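Local coordinates for MccB protein (Escherichia coli, PDB 6OM4) that takes part in microcin C7 biosynthesis, joining adenosine to the N-formylated MccA peptide through a phosphoramidate, and probably uses ATP as other E1-like adenylating enzymes do, at residues Q110-A116 with S137-E141; C260-V264 with S334-G338; D2-Y8 with F76-S81; I208-S212 with V223-C227. One frame throughout, in Å; residues are numbered along the deposited sequence.

In the fold
Contacts 1, 2 and 4 all lie within the ThiF-family, E1-like part of the chain, while contact 3 closes earlier in the sequence, in a small N-terminal antiparallel sheet. Contact 4 is the one that reaches the nucleotide: Ser212 belongs to the pocket of the phosphoramidate-bearing adenosine. In contact 4 the side chain of Cys227 is about 11 Å from the zinc ion that Cys260 of contact 2 binds. Contacts 2 and 4 reach the same mixed sheet, with centres about 17 Å apart. Contacts 1 and 4 have centres about 20 Å apart. Contact 3 is remote from contact 4, with centres about 39 Å apart, and from contact 2, at about 40 Å.

Contact 1: residues Q110-A116 with S137-E141; sequences QDKLKNA and SGIGE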
# COMPACT_ATOMS: atom_id res chain seq x y z
N GLN A 110 8.04 -1.75 12.82
CA GLN A 110 8.09 -0.31 13.02
C GLN A 110 9.52 0.19 12.78
O GLN A 110 9.73 1.23 12.19
CB GLN A 110 7.56 0.11 14.39
CG GLN A 110 7.32 1.61 14.54
CD GLN A 110 6.24 2.14 13.63
OE1 GLN A 110 6.40 3.16 12.95
NE2 GLN A 110 5.14 1.42 13.59
N ASP A 111 10.51 -0.62 13.20
CA ASP A 111 11.90 -0.28 13.06
C ASP A 111 12.29 -0.20 11.57
O ASP A 111 13.03 0.68 11.15
CB ASP A 111 12.76 -1.31 13.79
CG ASP A 111 14.25 -1.11 13.70
OD1 ASP A 111 14.74 -0.12 14.31
OD2 ASP A 111 14.90 -1.93 13.01
N LYS A 112 11.75 -1.10 10.75
CA LYS A 112 12.02 -1.06 9.33
C LYS A 112 11.40 0.20 8.70
O LYS A 112 12.01 0.80 7.83
CB LYS A 112 11.54 -2.33 8.64
CG LYS A 112 12.34 -3.56 9.00
CD LYS A 112 11.72 -4.84 8.63
CE LYS A 112 12.47 -6.01 9.25
NZ LYS A 112 12.17 -7.23 8.48
N LEU A 113 10.21 0.60 9.16
CA LEU A 113 9.58 1.80 8.60
C LEU A 113 10.41 3.02 9.00
O LEU A 113 10.65 3.87 8.16
CB LEU A 113 8.14 1.94 9.09
CG LEU A 113 7.20 0.80 8.69
CD1 LEU A 113 5.86 0.98 9.39
CD2 LEU A 113 6.99 0.66 7.20
N LYS A 114 10.81 3.08 10.26
CA LYS A 114 11.61 4.20 10.77
C LYS A 114 12.89 4.38 9.96
O LYS A 114 13.34 5.51 9.79
CB LYS A 114 11.92 3.99 12.25
CG LYS A 114 12.60 5.19 12.90
CD LYS A 114 12.93 5.00 14.36
CE LYS A 114 13.09 6.32 15.10
NZ LYS A 114 13.93 6.18 16.32
N ASN A 115 13.51 3.29 9.52
CA ASN A 115 14.84 3.33 8.86
C ASN A 115 14.71 3.56 7.35
O ASN A 115 15.72 3.71 6.66
CB ASN A 115 15.63 2.04 9.11
CG ASN A 115 16.18 1.94 10.52
OD1 ASN A 115 16.08 2.88 11.30
ND2 ASN A 115 16.75 0.79 10.85
N ALA A 116 13.48 3.59 6.83
CA ALA A 116 13.19 3.69 5.40
C ALA A 116 13.17 5.14 4.90
O ALA A 116 12.88 6.08 5.65
CB ALA A 116 11.86 3.08 5.12
N SER A 137 2.22 6.58 9.56
CA SER A 137 2.64 5.21 9.86
C SER A 137 4.11 5.17 10.28
O SER A 137 4.61 4.11 10.65
CB SER A 137 2.33 4.25 8.74
OG SER A 137 0.93 3.98 8.75
N GLY A 138 4.81 6.30 10.22
CA GLY A 138 6.19 6.35 10.76
C GLY A 138 7.31 6.01 9.78
O GLY A 138 8.45 5.72 10.22
N ILE A 139 7.07 6.12 8.47
CA ILE A 139 8.17 6.12 7.50
C ILE A 139 9.11 7.29 7.86
O ILE A 139 8.70 8.46 7.98
CB ILE A 139 7.68 6.24 6.04
CG1 ILE A 139 6.97 4.97 5.56
CG2 ILE A 139 8.85 6.59 5.12
CD1 ILE A 139 7.93 3.84 5.25
N GLY A 140 10.40 6.98 8.04
CA GLY A 140 11.32 7.89 8.71
C GLY A 140 11.69 9.12 7.88
O GLY A 140 11.99 10.17 8.45
N GLU A 141 11.79 8.94 6.55
CA GLU A 141 12.24 9.99 5.64
C GLU A 141 11.41 9.99 4.37
O GLU A 141 11.35 9.00 3.68
CB GLU A 141 13.71 9.85 5.28
CG GLU A 141 14.27 11.14 4.72
CD GLU A 141 15.76 11.14 4.39
OE1 GLU A 141 16.48 10.19 4.83
OE2 GLU A 141 16.19 12.08 3.68
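Leu113 CG (chi1 -62°) and Ile139 CG1 (chi1 -70°) both lie beside the backbone N of their own residue. From there the two side chains cross at about a right angle. Leu113 CD2 meets Ile139 CD1 at 3.8 Å. Ala116 CB touches the same methyl, CD1 of Ile139, at 4.0 Å. Ile310 of helix 292-311 packs against all three side chains. The contact joins the end of helix 106-114 to the loop that leads from helix 125-136 into strand 141-146, in the Rossmann-like part of the ThiF fold. Gly138 closes helix 125-136 in a Schellman motif with positive phi. Two backbone bonds then link the segments. Gly140 N donates to Leu113 O at 3.1 Å. Ala116 N binds this same oxygen from the opposite face of the carbonyl plane, so two N-H groups grip it. Ile139 CA adds a CA-H...O contact to Leu113 O. Gly140 lies tight against the helix end, with its CA 3.3 Å from Lys114 O. Further on, Glu141 N makes a weak bond to Ala116 O at 3.2 Å.

Contact 2: residues C260-V264 with S334-G338; sequences CQKVV and SQNMG. With ZN (zinc ion), chain E.
Cys260 and Gln261 pack closely on Gly338 beside a four-cysteine zinc site. Here the loop after strand 243-250 meets the end of edge strand 332-336 of the mixed sheet. Cys260 SG binds the zinc ion at 2.3 Å, and Cys257, Cys343 and Cys346 complete the site. The tight part of the contact gathers round one carbonyl. Cys260 CB lies 3.3 Å from Gly338 O. Gln261 NE2 donates to this oxygen at 2.9 Å, with a nearly straight N-H...O angle of 169°. The oxygen lies close to the amide plane of Gln261, but the donor sits above the carbonyl plane of Gly338. A bend at chi2 (-74°) turns the amide of Gln261 back to this carbonyl, while its CG passes 3.3 Å from Asn336 O. The other end is looser. There Val263 CG1 and Gln335 CG are 4.0 Å apart, the side chains alongside and pointing opposite ways. Val264 CG2 meets Met337 CE at 3.9 Å. The amide of Gln335 bonds elsewhere, through OE1 to Arg322 and through NE2 to the backbone of the bound peptide. Asn336 is on the solvent side. It still forms an Asx turn, in which its OD1 accepts from Gly338 N at 2.8 Å.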
# COMPACT_ATOMS: atom_id res chain seq x y z
N CYS A 260 7.23 -5.67 -19.47
CA CYS A 260 7.43 -7.12 -19.64
C CYS A 260 6.29 -7.72 -20.46
O CYS A 260 6.54 -8.47 -21.42
CB CYS A 260 7.49 -7.85 -18.30
SG CYS A 260 9.13 -7.86 -17.54
N GLN A 261 5.05 -7.43 -20.05
CA GLN A 261 3.87 -7.95 -20.72
C GLN A 261 3.22 -6.78 -21.46
O GLN A 261 3.31 -5.64 -21.03
CB GLN A 261 2.88 -8.58 -19.74
CG GLN A 261 3.55 -9.49 -18.73
CD GLN A 261 3.96 -10.78 -19.39
OE1 GLN A 261 3.30 -11.24 -20.32
NE2 GLN A 261 5.04 -11.37 -18.90
N LYS A 262 2.56 -7.09 -22.57
CA LYS A 262 2.18 -6.06 -23.51
C LYS A 262 0.67 -5.86 -23.43
O LYS A 262 -0.05 -6.13 -24.39
CB LYS A 262 2.70 -6.44 -24.90
CG LYS A 262 4.19 -6.76 -24.88
CD LYS A 262 4.86 -6.94 -26.23
CE LYS A 262 6.33 -7.26 -26.08
NZ LYS A 262 6.99 -6.40 -25.07
N VAL A 263 0.22 -5.39 -22.27
CA VAL A 263 -1.19 -5.30 -21.98
C VAL A 263 -1.66 -3.85 -22.15
O VAL A 263 -2.74 -3.59 -22.64
CB VAL A 263 -1.52 -5.82 -20.56
CG1 VAL A 263 -2.99 -6.20 -20.47
CG2 VAL A 263 -0.65 -6.98 -20.13
N VAL A 264 -0.84 -2.89 -21.74
CA VAL A 264 -1.24 -1.48 -21.79
C VAL A 264 -0.84 -0.92 -23.16
O VAL A 264 0.21 -1.28 -23.68
CB VAL A 264 -0.63 -0.69 -20.62
CG1 VAL A 264 -1.20 0.72 -20.49
CG2 VAL A 264 -0.82 -1.43 -19.31
N SER A 334 -6.80 -7.70 -12.29
CA SER A 334 -5.33 -7.57 -12.33
C SER A 334 -4.86 -7.80 -13.76
O SER A 334 -5.28 -8.78 -14.40
CB SER A 334 -4.64 -8.58 -11.41
OG SER A 334 -5.17 -8.50 -10.10
N GLN A 335 -4.01 -6.91 -14.27
CA GLN A 335 -3.25 -7.17 -15.48
C GLN A 335 -1.94 -7.83 -15.05
O GLN A 335 -1.21 -7.32 -14.19
CB GLN A 335 -2.95 -5.89 -16.26
CG GLN A 335 -4.17 -5.17 -16.80
CD GLN A 335 -3.80 -3.79 -17.31
OE1 GLN A 335 -2.81 -3.18 -16.91
NE2 GLN A 335 -4.60 -3.28 -18.23
N ASN A 336 -1.61 -8.94 -15.70
CA ASN A 336 -0.42 -9.68 -15.39
C ASN A 336 0.79 -8.87 -15.88
O ASN A 336 0.90 -8.58 -17.06
CB ASN A 336 -0.56 -11.05 -16.05
CG ASN A 336 0.61 -11.97 -15.80
OD1 ASN A 336 1.65 -11.57 -15.29
ND2 ASN A 336 0.45 -13.22 -16.20
N MET A 337 1.69 -8.51 -14.96
CA MET A 337 2.98 -7.92 -15.32
C MET A 337 4.13 -8.75 -14.71
O MET A 337 5.09 -8.21 -14.14
CB MET A 337 3.06 -6.46 -14.84
CG MET A 337 2.09 -5.54 -15.59
SD MET A 337 2.46 -3.81 -15.32
CE MET A 337 1.57 -3.10 -16.70
N GLY A 338 4.02 -10.08 -14.81
CA GLY A 338 5.12 -10.97 -14.43
C GLY A 338 6.32 -10.83 -15.35
O GLY A 338 6.24 -10.30 -16.46
ZN ZN E . 10.44 -6.04 -18.13

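Contact 3: residues D2-Y8 with F76-S81; sequences DYILGRY and FFIIPS. Unlike the reference sequence in segment 76-81: Ser81 (reference Gly).
Tyr8 OH donates to Phe76 O at 2.7 Å, the shortest polar bond between the two segments. The carbonyl meets the tyrosine at the edge of its ring, and the hydroxyl lies nearly in line with the C=O bond. Tyr8 CG stands between the backbone N and the carbonyl carbon (chi1 46°), which folds the ring back so that Gly6 CA lies over one face, nearer the rim than the centre. Ile79 CG2 comes from the other segment to 3.4 Å from Tyr8 OH. Strands 2-5 and 78-80 pair antiparallel, with strand 2-5 in the middle of a three-stranded sheet completed by strand 49-50. Ile4 and Ile79 form the hydrogen-bonded pair, each N to the other's O at 2.9 Å. Gly6 N extends the ladder to Phe77 O at 2.9 Å. At the far end Ser81 N donates to Asp2 O at 3.0 Å, from above the carbonyl plane. Ile4 CG2 packs on Ile79 CG1 on one face of the sheet. On the other, Leu5 CD1 meets Ile78 CG2 at 3.8 Å, with the two side chains crossing at about a right angle. The Tyr3 ring makes an edge-to-face pair with Phe69 of helix 62-74.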
# COMPACT_ATOMS: atom_id res chain seq x y z
N ASP A 2 5.15 -17.82 26.91
CA ASP A 2 3.88 -17.17 27.24
C ASP A 2 3.24 -16.67 25.95
O ASP A 2 3.91 -16.10 25.07
CB ASP A 2 4.05 -15.97 28.19
CG ASP A 2 4.34 -16.34 29.64
OD1 ASP A 2 4.13 -17.50 30.02
OD2 ASP A 2 4.79 -15.46 30.37
N TYR A 3 1.92 -16.89 25.86
CA TYR A 3 1.06 -16.44 24.79
C TYR A 3 0.01 -15.49 25.34
O TYR A 3 -0.36 -15.57 26.54
CB TYR A 3 0.38 -17.63 24.11
CG TYR A 3 1.35 -18.45 23.29
CD1 TYR A 3 1.68 -18.06 22.02
CD2 TYR A 3 1.93 -19.57 23.83
CE1 TYR A 3 2.55 -18.82 21.24
CE2 TYR A 3 2.81 -20.33 23.08
CZ TYR A 3 3.13 -19.94 21.80
OH TYR A 3 3.98 -20.70 21.05
N ILE A 4 -0.53 -14.63 24.46
CA ILE A 4 -1.58 -13.69 24.81
C ILE A 4 -2.59 -13.61 23.66
O ILE A 4 -2.22 -13.76 22.49
CB ILE A 4 -1.00 -12.30 25.16
CG1 ILE A 4 -2.06 -11.38 25.77
CG2 ILE A 4 -0.30 -11.62 23.99
CD1 ILE A 4 -1.46 -10.21 26.53
N LEU A 5 -3.86 -13.42 24.02
CA LEU A 5 -4.92 -13.21 23.04
C LEU A 5 -4.79 -11.80 22.47
O LEU A 5 -4.71 -10.83 23.21
CB LEU A 5 -6.29 -13.41 23.68
CG LEU A 5 -7.49 -13.49 22.72
CD1 LEU A 5 -7.47 -14.76 21.91
CD2 LEU A 5 -8.80 -13.43 23.46
N GLY A 6 -4.69 -11.71 21.13
CA GLY A 6 -4.67 -10.40 20.48
C GLY A 6 -5.95 -9.62 20.76
O GLY A 6 -7.05 -10.19 20.91
N ARG A 7 -5.84 -8.28 20.83
CA ARG A 7 -6.97 -7.43 21.15
C ARG A 7 -7.93 -7.39 19.95
O ARG A 7 -9.08 -6.97 20.09
CB ARG A 7 -6.52 -6.02 21.54
CG ARG A 7 -5.65 -5.95 22.78
CD ARG A 7 -6.40 -6.10 24.08
NE ARG A 7 -7.49 -5.13 24.28
CZ ARG A 7 -7.41 -4.00 24.96
NH1 ARG A 7 -6.30 -3.68 25.62
NH2 ARG A 7 -8.43 -3.15 24.93
N TYR A 8 -7.48 -7.90 18.80
CA TYR A 8 -8.22 -7.84 17.51
C TYR A 8 -9.09 -9.09 17.33
O TYR A 8 -9.72 -9.27 16.27
CB TYR A 8 -7.27 -7.62 16.32
CG TYR A 8 -6.07 -8.51 16.36
CD1 TYR A 8 -6.13 -9.80 15.90
CD2 TYR A 8 -4.91 -8.08 16.98
CE1 TYR A 8 -5.06 -10.67 16.02
CE2 TYR A 8 -3.82 -8.92 17.09
CZ TYR A 8 -3.90 -10.22 16.62
OH TYR A 8 -2.80 -11.01 16.74
N PHE A 76 -3.14 -16.55 14.18
CA PHE A 76 -2.53 -15.42 14.92
C PHE A 76 -3.53 -14.74 15.86
O PHE A 76 -3.36 -13.57 16.25
CB PHE A 76 -1.82 -14.44 13.97
CG PHE A 76 -1.00 -15.17 12.94
CD1 PHE A 76 0.05 -15.97 13.35
CD2 PHE A 76 -1.33 -15.11 11.62
CE1 PHE A 76 0.77 -16.69 12.42
CE2 PHE A 76 -0.57 -15.79 10.68
CZ PHE A 76 0.45 -16.61 11.10
N PHE A 77 -4.51 -15.52 16.37
CA PHE A 77 -5.44 -15.02 17.38
C PHE A 77 -4.78 -15.00 18.76
O PHE A 77 -5.06 -14.13 19.59
CB PHE A 77 -6.71 -15.85 17.38
CG PHE A 77 -7.52 -15.81 16.10
CD1 PHE A 77 -7.46 -14.74 15.23
CD2 PHE A 77 -8.41 -16.83 15.83
CE1 PHE A 77 -8.26 -14.70 14.10
CE2 PHE A 77 -9.21 -16.79 14.70
CZ PHE A 77 -9.14 -15.72 13.83
N ILE A 78 -3.92 -15.98 18.99
CA ILE A 78 -2.98 -15.89 20.12
C ILE A 78 -1.58 -15.70 19.54
O ILE A 78 -1.24 -16.29 18.49
CB ILE A 78 -3.08 -17.08 21.10
CG1 ILE A 78 -2.76 -18.41 20.45
CG2 ILE A 78 -4.43 -17.12 21.82
CD1 ILE A 78 -2.63 -19.52 21.46
N ILE A 79 -0.81 -14.83 20.20
CA ILE A 79 0.50 -14.45 19.73
C ILE A 79 1.47 -14.52 20.89
O ILE A 79 1.06 -14.52 22.06
CB ILE A 79 0.51 -13.04 19.11
CG1 ILE A 79 0.07 -11.99 20.13
CG2 ILE A 79 -0.32 -13.03 17.83
CD1 ILE A 79 0.10 -10.59 19.62
N PRO A 80 2.79 -14.60 20.62
CA PRO A 80 3.77 -14.52 21.69
C PRO A 80 3.54 -13.26 22.52
O PRO A 80 3.39 -12.18 21.97
CB PRO A 80 5.10 -14.49 20.95
CG PRO A 80 4.81 -15.24 19.71
CD PRO A 80 3.42 -14.79 19.32
N SER A 81 3.61 -13.41 23.84
CA SER A 81 3.49 -12.30 24.76
C SER A 81 4.56 -11.24 24.46
O SER A 81 4.29 -10.02 24.60
CB SER A 81 3.61 -12.78 26.18
OG SER A 81 3.61 -11.69 27.06

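Contact 4: residues I208-S212 with V223-C227; sequences IWVVS and VNKYC. With ND7 (5'-O-[(S)-amino(hydroxy)phosphoryl]adenosine), chain M.
The rings of Trp209 and Tyr226 touch along their rims, without stacking. Their planes are turned by only 15°, and the centroids of the tryptophan six-membered ring and the tyrosine ring lie 5.6 Å apart. The closest atoms are Trp209 CH2 and Tyr226 CE1, at 3.5 Å. Tyr226 holds its CG anti to the backbone N (chi1 -180°), which carries the ring out from the helix to the far rim of the indole. It also makes an edge-to-face pair with His201. Cys227 approaches the indole differently. Its SG sits oblique to the six-membered ring, 4.0 Å from the centroid and 30° off the normal, in a sulfur-aromatic contact. The nearest ring atom to SG is Trp209 CE3, at 3.6 Å. Val223, one turn earlier, brings CG1 to the edge of the indole, near its plane. Strand 208-211 and helix 219-230 run nearly antiparallel, as the first two elements of a beta-alpha-beta unit that strand 234-240 completes, within the Rossmann-like fold of the ThiF family. The Trp209 side chain bridges much of the gap between them. Its NE1 is satisfied by Pro204 O. Nearer the nucleotide, Val211 CG2 packs on Val223 CG1 at 3.7 Å, and the two valine side chains lie alongside and point opposite ways. Tyr234 of the next strand touches Trp209, Val211 and Cys227. Just beyond the strand, Ser212 O lies 3.5 Å from O4' of the bound adenosine phosphoramidate. Ser212 OG is hydrogen-bonded to the carbonyls of Leu121 and Gly122, which must share its one proton.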
# COMPACT_ATOMS: atom_id res chain seq x y z
N ILE A 208 12.11 2.92 -1.95
CA ILE A 208 11.10 2.82 -3.01
C ILE A 208 10.71 4.23 -3.46
O ILE A 208 10.72 5.20 -2.66
CB ILE A 208 9.89 1.98 -2.55
CG1 ILE A 208 8.96 1.71 -3.73
CG2 ILE A 208 9.19 2.64 -1.35
CD1 ILE A 208 7.96 0.58 -3.49
N TRP A 209 10.44 4.36 -4.76
CA TRP A 209 9.79 5.50 -5.32
C TRP A 209 8.29 5.24 -5.44
O TRP A 209 7.86 4.25 -6.07
CB TRP A 209 10.33 5.80 -6.72
CG TRP A 209 11.74 6.29 -6.77
CD1 TRP A 209 12.66 6.43 -5.77
CD2 TRP A 209 12.38 6.72 -7.98
NE1 TRP A 209 13.83 6.95 -6.29
CE2 TRP A 209 13.70 7.08 -7.65
CE3 TRP A 209 11.95 6.82 -9.31
CZ2 TRP A 209 14.58 7.58 -8.62
CZ3 TRP A 209 12.82 7.30 -10.26
CH2 TRP A 209 14.13 7.62 -9.92
N VAL A 210 7.51 6.24 -5.01
CA VAL A 210 6.13 6.29 -5.30
C VAL A 210 5.98 7.17 -6.54
O VAL A 210 6.23 8.37 -6.47
CB VAL A 210 5.31 6.85 -4.13
CG1 VAL A 210 3.85 7.06 -4.55
CG2 VAL A 210 5.42 5.96 -2.88
N VAL A 211 5.51 6.58 -7.63
CA VAL A 211 5.44 7.26 -8.90
C VAL A 211 3.99 7.72 -9.09
O VAL A 211 3.12 6.94 -9.51
CB VAL A 211 5.94 6.39 -10.06
CG1 VAL A 211 5.91 7.17 -11.36
CG2 VAL A 211 7.33 5.86 -9.77
N SER A 212 3.78 8.99 -8.72
CA SER A 212 2.45 9.62 -8.63
C SER A 212 2.44 10.91 -9.46
O SER A 212 1.81 11.91 -9.07
CB SER A 212 2.04 9.86 -7.17
OG SER A 212 3.09 10.36 -6.31
N VAL A 223 10.38 6.27 -16.28
CA VAL A 223 10.66 5.89 -14.87
C VAL A 223 11.04 4.41 -14.81
O VAL A 223 11.96 4.01 -14.17
CB VAL A 223 9.45 6.22 -13.98
CG1 VAL A 223 9.66 5.65 -12.59
CG2 VAL A 223 9.19 7.72 -13.91
N ASN A 224 10.26 3.59 -15.50
CA ASN A 224 10.44 2.18 -15.53
C ASN A 224 11.87 1.86 -16.01
O ASN A 224 12.60 1.13 -15.35
CB ASN A 224 9.37 1.54 -16.41
CG ASN A 224 9.54 0.04 -16.54
OD1 ASN A 224 9.99 -0.49 -17.58
ND2 ASN A 224 9.26 -0.64 -15.46
N LYS A 225 12.25 2.42 -17.17
CA LYS A 225 13.58 2.14 -17.75
C LYS A 225 14.68 2.58 -16.79
O LYS A 225 15.62 1.80 -16.51
CB LYS A 225 13.70 2.77 -19.15
CG LYS A 225 15.12 2.91 -19.68
CD LYS A 225 15.21 3.28 -21.16
CE LYS A 225 14.71 2.18 -22.08
NZ LYS A 225 15.24 2.30 -23.47
N TYR A 226 14.55 3.80 -16.25
CA TYR A 226 15.52 4.35 -15.33
C TYR A 226 15.67 3.46 -14.11
O TYR A 226 16.80 3.19 -13.68
CB TYR A 226 15.17 5.77 -14.88
CG TYR A 226 16.17 6.37 -13.92
CD1 TYR A 226 16.07 6.17 -12.56
CD2 TYR A 226 17.27 7.08 -14.38
CE1 TYR A 226 16.99 6.68 -11.67
CE2 TYR A 226 18.19 7.63 -13.50
CZ TYR A 226 18.09 7.38 -12.15
OH TYR A 226 19.00 7.94 -11.29
N CYS A 227 14.53 2.98 -13.55
CA CYS A 227 14.55 2.21 -12.29
C CYS A 227 15.13 0.81 -12.52
O CYS A 227 15.85 0.31 -11.67
CB CYS A 227 13.17 2.11 -11.65
SG CYS A 227 12.75 3.67 -10.81
O1A ND7 M . -2.74 15.64 -11.47
PA ND7 M . -2.60 14.80 -10.23
O2A ND7 M . -3.63 14.99 -9.13
N3A ND7 M . -2.67 13.21 -10.82
O5' ND7 M . -1.19 14.96 -9.52
C5' ND7 M . -0.02 14.80 -10.38
C4' ND7 M . 1.12 15.57 -9.67
C3' ND7 M . 0.87 17.10 -9.85
O3' ND7 M . 0.96 17.80 -8.66
C2' ND7 M . 1.92 17.45 -10.99
O2' ND7 M . 2.47 18.80 -10.78
C1' ND7 M . 2.91 16.56 -10.83
O4' ND7 M . 2.22 15.21 -10.25
N9 ND7 M . 3.61 16.13 -12.01
C4 ND7 M . 4.96 16.11 -12.18
C5 ND7 M . 5.21 15.62 -13.41
N7 ND7 M . 4.02 15.33 -14.00
C8 ND7 M . 3.07 15.63 -13.14
N3 ND7 M . 5.97 16.47 -11.35
C2 ND7 M . 7.19 16.34 -11.76
N1 ND7 M . 7.47 15.88 -12.98
C6 ND7 M . 6.52 15.51 -13.81
N6 ND7 M . 6.85 15.01 -15.13